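Ig domain protein, group 2 domain protein (Shewanella frigidimarina, PDB 6BG8) binds ice through this C-terminal DUF3494 domain, holding the bacterium on ice, inhibiting ice-crystal growth and lowering the freezing point below the melting point. Local coordinates at residues E10-A15 / T217-A222; S28-G33 / N232-A237; T139-L144 / D170-N175; A177-I182 / N197-V202; K189-T194 / E207-T212. All blocks are in the same frame, centred on the assembly; numbering follows the deposited sequence.

Overall arrangement
The domain is a beta-solenoid flanked by helix 84-103, and the five contacts join neighbouring lengths of its coils. Contacts 1 and 2, centres about 10 Å apart, bring the N-terminal strands against the C-terminal ones; probable hydrogen bonds join G218 N to T235 O and G218 O to A237 N. Contact 4 meets contact 1 where R219 NH1 binds N201 OD1 at 2.8 Å. Contact 3 lies about 21 Å from contact 1 between centres and reaches contact 4 through D170 and N197. Contact 5 holds a phosphate and T212, probably an ice-binding residue as in related proteins; N232 ND2 of contact 2 donates to R211 O, its side chain about 6 Å from that of T212.

Contact 1: residues E10-A15 / T217-A222; sequences EVARFA and TGRLFA
R219 reaches over from its strand and takes hold of one carbonyl, A12 O, side-on with two nitrogens. The NH2 bond, 2.9 Å to A12 O, lies in the carbonyl plane on a lone pair, while NE comes to A12 O at 3.0 Å from above that plane. Seen from the arginine, A12 O sits at the edge of the guanidinium, close to its plane. The side chain leaves the backbone with CG anti to the carbonyl carbon (chi1 -68°) and then runs extended as far as NE, passing F14 O with CD at 3.2 Å. NH1 goes to N201 OD1, so the guanidinium is gripped by two partners and its rotation is fixed.

F221 meets the same short 3-10 turn at V11, and F14 just after it. Its ring and the V11 side chain meet at a slant, V11 CG2 lying 3.8 Å from F221 CZ. V11 O approaches the edge of the same ring, near its plane, 3.5 Å from CZ. F14 sends its own ring away, to F87 and S91 of helix 84-103, and offers F221 CE1 just its CB, at 4.3 Å. F221 in turn stacks on F203.

The backbones are joined by L220 N, which donates to A15 O over 2.8 Å, at the corner the N-terminal chain turns at A15 and just after the one at G218. This is the seam of a discontinuous beta-solenoid, as in other DUF3494 ice-binding domains: an N-terminal strand, 14-18, enters through a 3-10 turn and pairs in parallel with the late strand 219-222.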
# COMPACT_ATOMS: atom_id res chain seq x y z
N GLU A 10 -7.74 -9.26 7.39
CA GLU A 10 -6.45 -9.83 7.73
C GLU A 10 -5.29 -9.04 7.13
O GLU A 10 -4.18 -9.08 7.66
CB GLU A 10 -6.38 -11.28 7.25
CG GLU A 10 -5.15 -12.04 7.78
CD GLU A 10 -5.22 -12.23 9.27
OE1 GLU A 10 -6.32 -12.51 9.79
OE2 GLU A 10 -4.17 -12.11 9.94
N VAL A 11 -5.52 -8.33 6.02
CA VAL A 11 -4.38 -7.71 5.35
C VAL A 11 -3.95 -6.40 5.99
O VAL A 11 -2.96 -5.81 5.56
CB VAL A 11 -4.63 -7.52 3.84
CG1 VAL A 11 -5.17 -8.81 3.21
CG2 VAL A 11 -5.54 -6.33 3.56
N ALA A 12 -4.66 -5.94 7.03
CA ALA A 12 -4.17 -4.81 7.82
C ALA A 12 -2.78 -5.06 8.39
O ALA A 12 -2.03 -4.12 8.64
CB ALA A 12 -5.15 -4.49 8.95
N ARG A 13 -2.42 -6.33 8.60
CA ARG A 13 -1.12 -6.66 9.18
C ARG A 13 0.04 -6.41 8.23
O ARG A 13 1.19 -6.37 8.68
CB ARG A 13 -1.09 -8.14 9.59
CG ARG A 13 -1.16 -9.07 8.39
CD ARG A 13 -1.40 -10.50 8.83
NE ARG A 13 -0.27 -10.96 9.63
CZ ARG A 13 -0.35 -11.77 10.67
NH1 ARG A 13 -1.52 -12.26 11.06
NH2 ARG A 13 0.76 -12.09 11.33
N PHE A 14 -0.22 -6.29 6.93
CA PHE A 14 0.87 -6.23 5.96
C PHE A 14 1.32 -4.79 5.73
O PHE A 14 0.49 -3.89 5.57
CB PHE A 14 0.45 -6.85 4.63
CG PHE A 14 0.23 -8.32 4.69
CD1 PHE A 14 1.31 -9.21 4.68
CD2 PHE A 14 -1.06 -8.84 4.76
CE1 PHE A 14 1.10 -10.59 4.73
CE2 PHE A 14 -1.28 -10.20 4.81
CZ PHE A 14 -0.20 -11.08 4.80
N ALA A 15 2.64 -4.60 5.71
CA ALA A 15 3.23 -3.44 5.06
C ALA A 15 3.20 -3.59 3.55
O ALA A 15 2.95 -2.62 2.82
CB ALA A 15 4.67 -3.25 5.55
N THR A 217 4.99 5.78 3.94
CA THR A 217 4.29 5.52 5.19
C THR A 217 2.88 5.10 4.83
O THR A 217 2.11 5.91 4.31
CB THR A 217 4.27 6.75 6.10
OG1 THR A 217 5.62 7.14 6.40
CG2 THR A 217 3.56 6.44 7.40
N GLY A 218 2.56 3.83 5.05
CA GLY A 218 1.26 3.34 4.63
C GLY A 218 1.30 1.85 4.39
O GLY A 218 1.77 1.11 5.26
N ARG A 219 0.81 1.41 3.24
CA ARG A 219 0.84 -0.00 2.86
C ARG A 219 0.93 -0.08 1.34
O ARG A 219 0.45 0.80 0.63
CB ARG A 219 -0.42 -0.74 3.32
CG ARG A 219 -0.57 -0.92 4.82
CD ARG A 219 -1.83 -1.71 5.13
NE ARG A 219 -2.01 -1.93 6.56
CZ ARG A 219 -2.52 -1.03 7.40
NH1 ARG A 219 -2.91 0.15 6.95
NH2 ARG A 219 -2.66 -1.33 8.68
N LEU A 220 1.53 -1.17 0.84
CA LEU A 220 1.70 -1.37 -0.61
C LEU A 220 1.11 -2.72 -1.01
O LEU A 220 1.67 -3.76 -0.66
CB LEU A 220 3.17 -1.28 -1.00
CG LEU A 220 3.83 0.04 -0.61
CD1 LEU A 220 5.33 -0.00 -0.85
CD2 LEU A 220 3.19 1.21 -1.37
N PHE A 221 -0.01 -2.70 -1.74
CA PHE A 221 -0.70 -3.90 -2.19
C PHE A 221 -0.69 -3.96 -3.72
O PHE A 221 -1.08 -2.99 -4.37
CB PHE A 221 -2.17 -3.94 -1.72
CG PHE A 221 -2.34 -3.98 -0.23
CD1 PHE A 221 -2.20 -5.17 0.46
CD2 PHE A 221 -2.71 -2.84 0.48
CE1 PHE A 221 -2.38 -5.22 1.84
CE2 PHE A 221 -2.89 -2.88 1.85
CZ PHE A 221 -2.73 -4.07 2.53
N ALA A 222 -0.29 -5.10 -4.27
CA ALA A 222 -0.43 -5.37 -5.70
C ALA A 222 -1.37 -6.56 -5.84
O ALA A 222 -1.00 -7.69 -5.49
CB ALA A 222 0.93 -5.64 -6.35

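Contact 2: residues S28-G33 / N232-A237; sequences SAIVDG and NAVTKA
S28 and N232 start the pairing with a side-chain to main-chain bond: N232 N donates to S28 OG over 3.0 Å, and the same hydroxyl is also bonded to T24 OG1. From there the main chains take over. A29 N goes to N232 O, V234 N returns to A29 O at 2.9 Å, V31 N goes to V234 O, and K236 N closes the run on V31 O. The V31 N bond to V234 O, 2.8 Å, is the most bent of the four ladder bonds (140° at the hydrogen), although V31 N stands almost straight ahead of the carbonyl.

The strands run within 6° of parallel, neighbouring rungs of a beta-solenoid that are some two hundred residues apart in sequence. N-terminal strand 29-31 thus lies beside strand 233-236, near the end of the domain, which makes the solenoid discontinuous.

Apolar contact comes from I30 and V234, which lie side by side and point the same way, with I30 CG1 4.1 Å from V234 CB. I30 also packs on A15, M16 and L229.

Among the polar side chains, K236 bends back at its third and fourth torsions (chi3 112°), bringing NZ to D32 O at 2.9 Å. On the way its CD lies 3.7 Å from the CA of G33, where there is no side chain to obstruct it. The D32 carboxylate is divided: OD1 accepts from N62, while a water donates both to D32 OD2 and, at 2.8 Å, to K236 O. A second water donates to A29 O and is bonded to T235 OG1.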
# COMPACT_ATOMS: atom_id res chain seq x y z
N SER A 28 17.00 -1.13 1.32
CA SER A 28 15.63 -0.92 1.77
C SER A 28 15.52 -1.23 3.26
O SER A 28 16.31 -1.99 3.83
CB SER A 28 14.65 -1.81 0.99
OG SER A 28 14.48 -1.37 -0.34
N ALA A 29 14.52 -0.61 3.89
CA ALA A 29 14.25 -0.81 5.32
C ALA A 29 12.74 -0.76 5.52
O ALA A 29 12.14 0.31 5.39
CB ALA A 29 14.92 0.27 6.17
N ILE A 30 12.14 -1.90 5.85
CA ILE A 30 10.69 -2.01 6.06
C ILE A 30 10.44 -2.23 7.55
O ILE A 30 11.17 -2.98 8.20
CB ILE A 30 10.08 -3.13 5.21
CG1 ILE A 30 10.48 -2.96 3.74
CG2 ILE A 30 8.55 -3.16 5.34
CD1 ILE A 30 11.11 -4.18 3.14
N VAL A 31 9.41 -1.56 8.09
CA VAL A 31 9.17 -1.49 9.53
C VAL A 31 7.68 -1.66 9.84
O VAL A 31 6.83 -1.10 9.14
CB VAL A 31 9.68 -0.16 10.11
CG1 VAL A 31 9.44 -0.10 11.61
CG2 VAL A 31 11.16 0.05 9.81
N ASP A 32 7.39 -2.43 10.89
CA ASP A 32 6.09 -2.46 11.58
C ASP A 32 4.99 -3.14 10.79
O ASP A 32 3.81 -2.99 11.12
CB ASP A 32 5.63 -1.05 11.98
CG ASP A 32 6.45 -0.45 13.11
OD1 ASP A 32 7.10 -1.21 13.86
OD2 ASP A 32 6.43 0.79 13.28
N GLY A 33 5.33 -3.90 9.75
CA GLY A 33 4.33 -4.65 9.01
C GLY A 33 4.94 -5.92 8.45
O GLY A 33 6.16 -6.07 8.37
N ASN A 232 14.15 1.63 -0.48
CA ASN A 232 13.08 2.43 0.10
C ASN A 232 12.96 2.18 1.59
O ASN A 232 13.17 1.07 2.08
CB ASN A 232 11.74 2.10 -0.54
CG ASN A 232 11.77 2.25 -2.04
OD1 ASN A 232 11.52 1.30 -2.77
ND2 ASN A 232 12.09 3.46 -2.50
N ALA A 233 12.59 3.23 2.31
CA ALA A 233 12.13 3.11 3.69
C ALA A 233 10.62 3.01 3.67
O ALA A 233 9.94 3.96 3.28
CB ALA A 233 12.59 4.30 4.53
N VAL A 234 10.09 1.88 4.12
CA VAL A 234 8.65 1.63 4.13
C VAL A 234 8.23 1.39 5.57
O VAL A 234 8.73 0.46 6.22
CB VAL A 234 8.27 0.44 3.24
CG1 VAL A 234 6.77 0.20 3.29
CG2 VAL A 234 8.75 0.68 1.82
N THR A 235 7.31 2.21 6.07
CA THR A 235 6.78 2.04 7.42
C THR A 235 5.29 1.82 7.33
O THR A 235 4.57 2.61 6.71
CB THR A 235 7.08 3.27 8.27
OG1 THR A 235 8.50 3.49 8.32
CG2 THR A 235 6.53 3.07 9.68
N LYS A 236 4.81 0.73 7.94
CA LYS A 236 3.38 0.47 7.92
C LYS A 236 2.65 1.49 8.77
O LYS A 236 3.08 1.81 9.88
CB LYS A 236 3.06 -0.94 8.41
CG LYS A 236 1.57 -1.29 8.27
CD LYS A 236 1.24 -2.64 8.85
CE LYS A 236 0.38 -2.53 10.08
NZ LYS A 236 1.12 -1.86 11.18
N ALA A 237 1.54 2.00 8.25
CA ALA A 237 0.72 2.93 9.02
C ALA A 237 0.12 2.22 10.22
O ALA A 237 -0.29 1.05 10.14
CB ALA A 237 -0.38 3.52 8.14
O HOH W 1 11.31 2.24 7.36
O HOH W 2 4.23 2.22 12.36

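Contact 3: residues T139-L144 / D170-N175; sequences TGTLTL and DIVLIN
This is a parallel strand pairing between successive coils of the solenoid, L142-L144 beside I171-I174, towards the end remote from the N-terminal strands. The two strands twist by 24°. Four main-chain bonds alternate along them: L142 N to D170 O, V172 N back to L142 O, L144 N to V172 O at 2.8 Å, and I174 N to L144 O at 3.0 Å.

Leucines and isoleucine fill the inner face. L144 and L173 lie side by side pointing the same way, with L173 CD2 3.9 Å from L144 CB. L144 CD1 also slants across I171 CG2 at 4.1 Å. W184 and I182, from the wall of strand 182-186, pack against this layer.

T143 and V172 point to the opposite, more exposed face, flanked by T141 and I174. T141 turns its methyl, anti to the backbone N, onto the valine branch: T141 CG2 and V172 CG2 are 3.5 Å apart. The T143 and I174 side chains meet at about a right angle, T143 CG2 lying 3.8 Å from I174 CD1. I174 manages this with CG1 between its backbone N and carbonyl carbon (chi1 64°), which folds the chain back over the neighbouring strand.

At the strand entry one water accepts a hydrogen bond from D170 N, donates to D170 OD2 at 2.9 Å and is bonded to T141 OG1. D170 OD1 goes to N197 N, on the following coil. No salt bridge spans the pair, so register rests on the main-chain ladder, sealed by hydrocarbon within and by threonine methyls against aliphatic branches outside.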
# COMPACT_ATOMS: atom_id res chain seq x y z
N THR A 139 4.10 18.09 -10.29
CA THR A 139 4.42 19.52 -10.40
C THR A 139 4.82 20.12 -9.06
O THR A 139 5.35 21.23 -9.03
CB THR A 139 3.25 20.30 -10.98
OG1 THR A 139 2.10 20.13 -10.14
CG2 THR A 139 2.93 19.80 -12.38
N GLY A 140 4.56 19.41 -7.97
CA GLY A 140 4.81 19.95 -6.65
C GLY A 140 4.28 18.99 -5.61
O GLY A 140 4.11 17.80 -5.88
N THR A 141 3.99 19.54 -4.44
CA THR A 141 3.56 18.76 -3.30
C THR A 141 2.04 18.68 -3.27
O THR A 141 1.36 19.67 -3.54
CB THR A 141 4.05 19.41 -2.01
OG1 THR A 141 5.48 19.33 -1.95
CG2 THR A 141 3.46 18.73 -0.78
N LEU A 142 1.52 17.50 -2.94
CA LEU A 142 0.11 17.36 -2.61
C LEU A 142 -0.03 17.47 -1.09
O LEU A 142 0.58 16.70 -0.35
CB LEU A 142 -0.45 16.03 -3.10
CG LEU A 142 -1.85 15.68 -2.58
CD1 LEU A 142 -2.89 16.70 -3.05
CD2 LEU A 142 -2.24 14.26 -2.99
N THR A 143 -0.81 18.45 -0.63
CA THR A 143 -1.07 18.61 0.79
C THR A 143 -2.47 18.08 1.09
O THR A 143 -3.44 18.48 0.43
CB THR A 143 -0.94 20.08 1.21
OG1 THR A 143 0.40 20.53 0.94
CG2 THR A 143 -1.23 20.23 2.71
N LEU A 144 -2.57 17.17 2.05
CA LEU A 144 -3.86 16.61 2.44
C LEU A 144 -4.24 17.19 3.80
O LEU A 144 -3.49 17.04 4.77
CB LEU A 144 -3.81 15.08 2.46
CG LEU A 144 -3.55 14.47 1.07
CD1 LEU A 144 -3.40 12.94 1.13
CD2 LEU A 144 -4.60 14.88 0.04
N ASP A 170 5.92 14.93 -3.54
CA ASP A 170 5.75 14.62 -2.13
C ASP A 170 4.30 14.78 -1.71
O ASP A 170 3.54 15.55 -2.30
CB ASP A 170 6.63 15.51 -1.26
CG ASP A 170 8.09 15.37 -1.59
OD1 ASP A 170 8.59 14.22 -1.58
OD2 ASP A 170 8.72 16.40 -1.89
N ILE A 171 3.93 14.03 -0.67
CA ILE A 171 2.64 14.18 0.01
C ILE A 171 2.93 14.71 1.41
O ILE A 171 3.76 14.15 2.13
CB ILE A 171 1.88 12.84 0.05
CG1 ILE A 171 1.38 12.47 -1.35
CG2 ILE A 171 0.70 12.91 1.03
CD1 ILE A 171 0.96 11.03 -1.49
N VAL A 172 2.29 15.82 1.76
CA VAL A 172 2.38 16.40 3.09
C VAL A 172 1.01 16.33 3.74
O VAL A 172 -0.01 16.61 3.11
CB VAL A 172 2.88 17.86 3.03
CG1 VAL A 172 2.77 18.54 4.39
CG2 VAL A 172 4.31 17.89 2.54
N LEU A 173 0.99 15.96 5.02
CA LEU A 173 -0.24 15.83 5.79
C LEU A 173 -0.32 16.95 6.81
O LEU A 173 0.65 17.21 7.52
CB LEU A 173 -0.31 14.47 6.48
CG LEU A 173 0.01 13.26 5.59
CD1 LEU A 173 -0.25 11.97 6.35
CD2 LEU A 173 -0.83 13.32 4.31
N ILE A 174 -1.48 17.61 6.87
CA ILE A 174 -1.71 18.67 7.85
C ILE A 174 -3.06 18.48 8.51
O ILE A 174 -3.96 17.82 7.99
CB ILE A 174 -1.63 20.08 7.22
CG1 ILE A 174 -2.74 20.28 6.18
CG2 ILE A 174 -0.22 20.36 6.68
CD1 ILE A 174 -2.88 21.71 5.75
N ASN A 175 -3.19 19.08 9.70
CA ASN A 175 -4.47 19.30 10.37
C ASN A 175 -5.23 17.99 10.60
O ASN A 175 -6.43 17.88 10.33
CB ASN A 175 -5.34 20.30 9.59
CG ASN A 175 -4.64 21.64 9.38
OD1 ASN A 175 -3.72 22.00 10.12
ND2 ASN A 175 -5.11 22.40 8.40
O HOH W 3 7.01 17.69 -3.79

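Contact 4: residues A177-I182 / N197-V202; sequences AQAKNI and NFSGNV
I182 and N201 carry the hydrogen bonding. Both nitrogens of N201 converge on one carbonyl: the backbone N donates to I182 O at 2.8 Å, nearly straight (170° at the hydrogen), and ND2 adds a second bond to I182 O at 3.0 Å. The two donors arrive from opposite faces of the carbonyl plane, so I182 O is held between them. ND2 also has a weak bond to K180 O. Placing the amide there needs CG anti to the carbonyl carbon (chi1 -56°), which sets CG beside the residue's own backbone N, so that ND2 and N can both reach I182 O. The other end of the amide, OD1, accepts from R219 NH1. This buried side chain therefore has partners at both its oxygen and its nitrogen, and its flip is settled by them.

Within 177-182 a short 3-10 turn is fastened by N181 N to Q178 O and by I182 N to A179 O, the latter at 3.2 Å. It delivers the I182 carbonyl to N201.

Packing contacts are fewer. A179 CB rests on S199 CB at 4.1 Å, and I182 CD1 reaches the same S199 CB at 4.2 Å. Between S199 and N201 the chain turns at G200, whose CA lies 3.5 Å from I182 O; with no side chain there, I182 CG2 can sit close over it, 4.1 Å from CA.

The corner at G200, with N201 buried behind it and bonded to carbonyls of the preceding coil, is a turn of the beta-solenoid; it leads the chain from one wall to the next.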
# COMPACT_ATOMS: atom_id res chain seq x y z
N ALA A 177 -4.72 14.95 9.22
CA ALA A 177 -4.62 13.92 8.20
C ALA A 177 -3.54 12.91 8.58
O ALA A 177 -2.44 13.28 8.99
CB ALA A 177 -4.30 14.54 6.83
N GLN A 178 -3.87 11.63 8.46
CA GLN A 178 -2.97 10.55 8.84
C GLN A 178 -2.83 9.54 7.71
O GLN A 178 -3.81 9.25 7.01
CB GLN A 178 -3.45 9.83 10.08
CG GLN A 178 -3.64 10.71 11.29
CD GLN A 178 -4.05 9.89 12.47
OE1 GLN A 178 -3.24 9.13 13.01
NE2 GLN A 178 -5.31 9.99 12.87
N ALA A 179 -1.61 9.00 7.55
CA ALA A 179 -1.37 8.00 6.51
C ALA A 179 -2.34 6.83 6.61
O ALA A 179 -2.78 6.30 5.58
CB ALA A 179 0.07 7.48 6.61
N LYS A 180 -2.69 6.41 7.82
CA LYS A 180 -3.55 5.24 7.97
C LYS A 180 -4.95 5.47 7.42
O LYS A 180 -5.66 4.49 7.16
CB LYS A 180 -3.62 4.83 9.44
CG LYS A 180 -4.47 5.77 10.30
CD LYS A 180 -4.23 5.49 11.78
CE LYS A 180 -5.35 6.02 12.64
NZ LYS A 180 -5.47 5.24 13.90
N ASN A 181 -5.34 6.73 7.19
CA ASN A 181 -6.68 7.07 6.70
C ASN A 181 -6.68 7.53 5.25
O ASN A 181 -7.70 8.04 4.78
CB ASN A 181 -7.30 8.14 7.60
CG ASN A 181 -7.57 7.64 9.01
OD1 ASN A 181 -7.84 6.46 9.22
ND2 ASN A 181 -7.50 8.54 9.98
N ILE A 182 -5.58 7.36 4.53
CA ILE A 182 -5.48 7.72 3.11
C ILE A 182 -5.42 6.44 2.29
O ILE A 182 -4.70 5.50 2.65
CB ILE A 182 -4.24 8.59 2.85
CG1 ILE A 182 -4.30 9.84 3.72
CG2 ILE A 182 -4.16 8.95 1.37
CD1 ILE A 182 -2.93 10.47 3.89
N ASN A 197 8.40 11.56 -0.62
CA ASN A 197 7.74 11.16 0.62
C ASN A 197 6.28 10.88 0.29
O ASN A 197 5.56 11.80 -0.12
CB ASN A 197 7.83 12.25 1.69
CG ASN A 197 9.26 12.56 2.09
OD1 ASN A 197 10.08 11.66 2.26
ND2 ASN A 197 9.56 13.85 2.27
N PHE A 198 5.86 9.63 0.46
CA PHE A 198 4.53 9.17 0.09
C PHE A 198 3.79 8.67 1.33
O PHE A 198 4.39 8.04 2.21
CB PHE A 198 4.62 8.04 -0.96
CG PHE A 198 3.29 7.65 -1.55
CD1 PHE A 198 2.42 6.82 -0.85
CD2 PHE A 198 2.92 8.08 -2.81
CE1 PHE A 198 1.19 6.47 -1.38
CE2 PHE A 198 1.69 7.72 -3.36
CZ PHE A 198 0.83 6.91 -2.63
N SER A 199 2.48 8.96 1.40
CA SER A 199 1.62 8.53 2.49
C SER A 199 0.36 7.88 1.94
O SER A 199 -0.25 8.39 1.00
CB SER A 199 1.21 9.73 3.37
OG SER A 199 2.26 10.10 4.24
N GLY A 200 -0.03 6.75 2.53
CA GLY A 200 -1.31 6.14 2.22
C GLY A 200 -1.21 4.66 1.93
O GLY A 200 -0.13 4.09 1.77
N ASN A 201 -2.39 4.03 1.86
CA ASN A 201 -2.50 2.60 1.56
C ASN A 201 -2.76 2.44 0.07
O ASN A 201 -3.82 2.83 -0.43
CB ASN A 201 -3.63 1.97 2.38
CG ASN A 201 -3.45 2.17 3.86
OD1 ASN A 201 -2.70 1.44 4.51
ND2 ASN A 201 -4.14 3.18 4.42
N VAL A 202 -1.80 1.84 -0.63
CA VAL A 202 -1.88 1.71 -2.08
C VAL A 202 -2.49 0.35 -2.42
O VAL A 202 -1.97 -0.69 -2.02
CB VAL A 202 -0.49 1.86 -2.72
CG1 VAL A 202 -0.57 1.71 -4.22
CG2 VAL A 202 0.11 3.22 -2.36

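Contact 5: residues K189-T194 / E207-T212; sequences KTVIGT and EVNVRT. With PO4 (phosphate ion), chain H.
Strands 190-192 and 208-210 run parallel, their axes 5° from exact alignment, bonded in turn from T190 N to E207 O, N209 N to T190 O, I192 N to N209 O and R211 N to I192 O at 2.8 Å. They are neighbouring coils of the beta-solenoid, and the second leads into T212, probably an ice-binding residue as in related proteins, which opens the T-A/G-X-T/N motif.

Inside, I192 and V210 lie side by side, I192 CB 4.1 Å from V210 CG1. On the outer face V191 CG1 slants across R211 CD at 3.5 Å.

K189 is extended beyond CG and lays CD beside N209 OD1. K189 NZ and N209 OD1 are bridged by two waters, one of them held only weakly by NZ and also bonded to E207 OE2. N209 ND2 donates to E207 OE1 at 2.9 Å, coming from above the carboxylate plane. OE1 also accepts from Q226, and N209 ND2 is bonded to T228 OG1.

The far end holds a phosphate, probably from the crystallisation liquor. R211, bent at its third torsion (chi3 60°), turns its guanidinium edge to the ion: NE donates to O3 of the phosphate at 2.7 Å and NH2 to O2 at 2.9 Å. A166 N is another donor. T194 adds two bonds, its N to O3 of the phosphate at 3.0 Å and its hydroxyl OG1 to O4 of the phosphate at 2.6 Å.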
# COMPACT_ATOMS: atom_id res chain seq x y z
N LYS A 189 -1.24 0.60 -12.61
CA LYS A 189 -0.16 0.49 -11.64
C LYS A 189 -0.01 1.78 -10.84
O LYS A 189 -0.47 2.84 -11.24
CB LYS A 189 1.16 0.16 -12.33
CG LYS A 189 1.67 1.27 -13.23
CD LYS A 189 3.01 0.88 -13.84
CE LYS A 189 3.45 1.90 -14.90
NZ LYS A 189 4.66 1.44 -15.66
N THR A 190 0.66 1.66 -9.70
CA THR A 190 1.08 2.81 -8.91
C THR A 190 2.60 2.88 -8.89
O THR A 190 3.27 1.89 -8.56
CB THR A 190 0.53 2.74 -7.48
OG1 THR A 190 -0.90 2.83 -7.51
CG2 THR A 190 1.09 3.87 -6.62
N VAL A 191 3.13 4.03 -9.28
CA VAL A 191 4.58 4.25 -9.37
C VAL A 191 4.91 5.45 -8.50
O VAL A 191 4.34 6.53 -8.67
CB VAL A 191 5.02 4.49 -10.83
CG1 VAL A 191 6.50 4.74 -10.90
CG2 VAL A 191 4.62 3.30 -11.70
N ILE A 192 5.83 5.26 -7.55
CA ILE A 192 6.19 6.29 -6.58
C ILE A 192 7.59 6.80 -6.91
O ILE A 192 8.53 6.01 -7.03
CB ILE A 192 6.10 5.72 -5.15
CG1 ILE A 192 4.63 5.38 -4.85
CG2 ILE A 192 6.65 6.70 -4.13
CD1 ILE A 192 4.41 4.54 -3.60
N GLY A 193 7.72 8.13 -7.07
CA GLY A 193 8.92 8.68 -7.67
C GLY A 193 10.13 8.68 -6.75
O GLY A 193 10.02 8.63 -5.53
N THR A 194 11.32 8.74 -7.37
CA THR A 194 12.57 8.71 -6.63
C THR A 194 12.59 9.77 -5.55
O THR A 194 12.19 10.92 -5.77
CB THR A 194 13.78 8.92 -7.55
OG1 THR A 194 13.72 10.23 -8.13
CG2 THR A 194 13.85 7.87 -8.66
N GLU A 207 0.54 -3.67 -10.37
CA GLU A 207 1.79 -3.67 -9.62
C GLU A 207 2.05 -2.31 -8.98
O GLU A 207 1.51 -1.29 -9.40
CB GLU A 207 2.98 -4.05 -10.52
CG GLU A 207 3.19 -3.14 -11.72
CD GLU A 207 4.37 -3.56 -12.60
OE1 GLU A 207 5.44 -3.91 -12.05
OE2 GLU A 207 4.23 -3.53 -13.85
N VAL A 208 2.92 -2.32 -7.97
CA VAL A 208 3.43 -1.10 -7.34
C VAL A 208 4.93 -1.05 -7.56
O VAL A 208 5.64 -2.01 -7.22
CB VAL A 208 3.10 -1.05 -5.84
CG1 VAL A 208 3.58 0.27 -5.23
CG2 VAL A 208 1.61 -1.25 -5.59
N ASN A 209 5.43 0.05 -8.11
CA ASN A 209 6.86 0.23 -8.33
C ASN A 209 7.29 1.46 -7.55
O ASN A 209 6.94 2.58 -7.91
CB ASN A 209 7.18 0.39 -9.82
CG ASN A 209 6.57 -0.72 -10.69
OD1 ASN A 209 6.09 -0.45 -11.79
ND2 ASN A 209 6.61 -1.95 -10.20
N VAL A 210 8.06 1.25 -6.48
CA VAL A 210 8.59 2.34 -5.66
C VAL A 210 10.01 2.61 -6.12
O VAL A 210 10.86 1.72 -6.11
CB VAL A 210 8.54 1.99 -4.16
CG1 VAL A 210 8.80 3.25 -3.32
CG2 VAL A 210 7.20 1.33 -3.80
N ARG A 211 10.27 3.85 -6.55
CA ARG A 211 11.52 4.15 -7.21
C ARG A 211 12.56 4.61 -6.19
O ARG A 211 12.26 4.88 -5.03
CB ARG A 211 11.28 5.18 -8.33
CG ARG A 211 10.48 4.56 -9.48
CD ARG A 211 9.89 5.56 -10.44
NE ARG A 211 10.89 6.40 -11.09
CZ ARG A 211 11.61 6.03 -12.15
NH1 ARG A 211 11.46 4.81 -12.66
NH2 ARG A 211 12.48 6.87 -12.68
N THR A 212 13.82 4.67 -6.65
CA THR A 212 15.01 4.83 -5.82
C THR A 212 14.82 5.83 -4.69
O THR A 212 14.58 7.02 -4.93
CB THR A 212 16.17 5.28 -6.72
OG1 THR A 212 16.13 4.55 -7.96
CG2 THR A 212 17.49 5.02 -6.04
P PO4 H . 11.43 10.25 -10.99
O1 PO4 H . 10.37 11.10 -11.64
O2 PO4 H . 12.38 9.73 -12.05
O3 PO4 H . 10.80 9.03 -10.33
O4 PO4 H . 12.17 11.09 -9.98
O HOH W 4 6.91 1.52 -13.55
O HOH W 5 5.82 -1.53 -14.76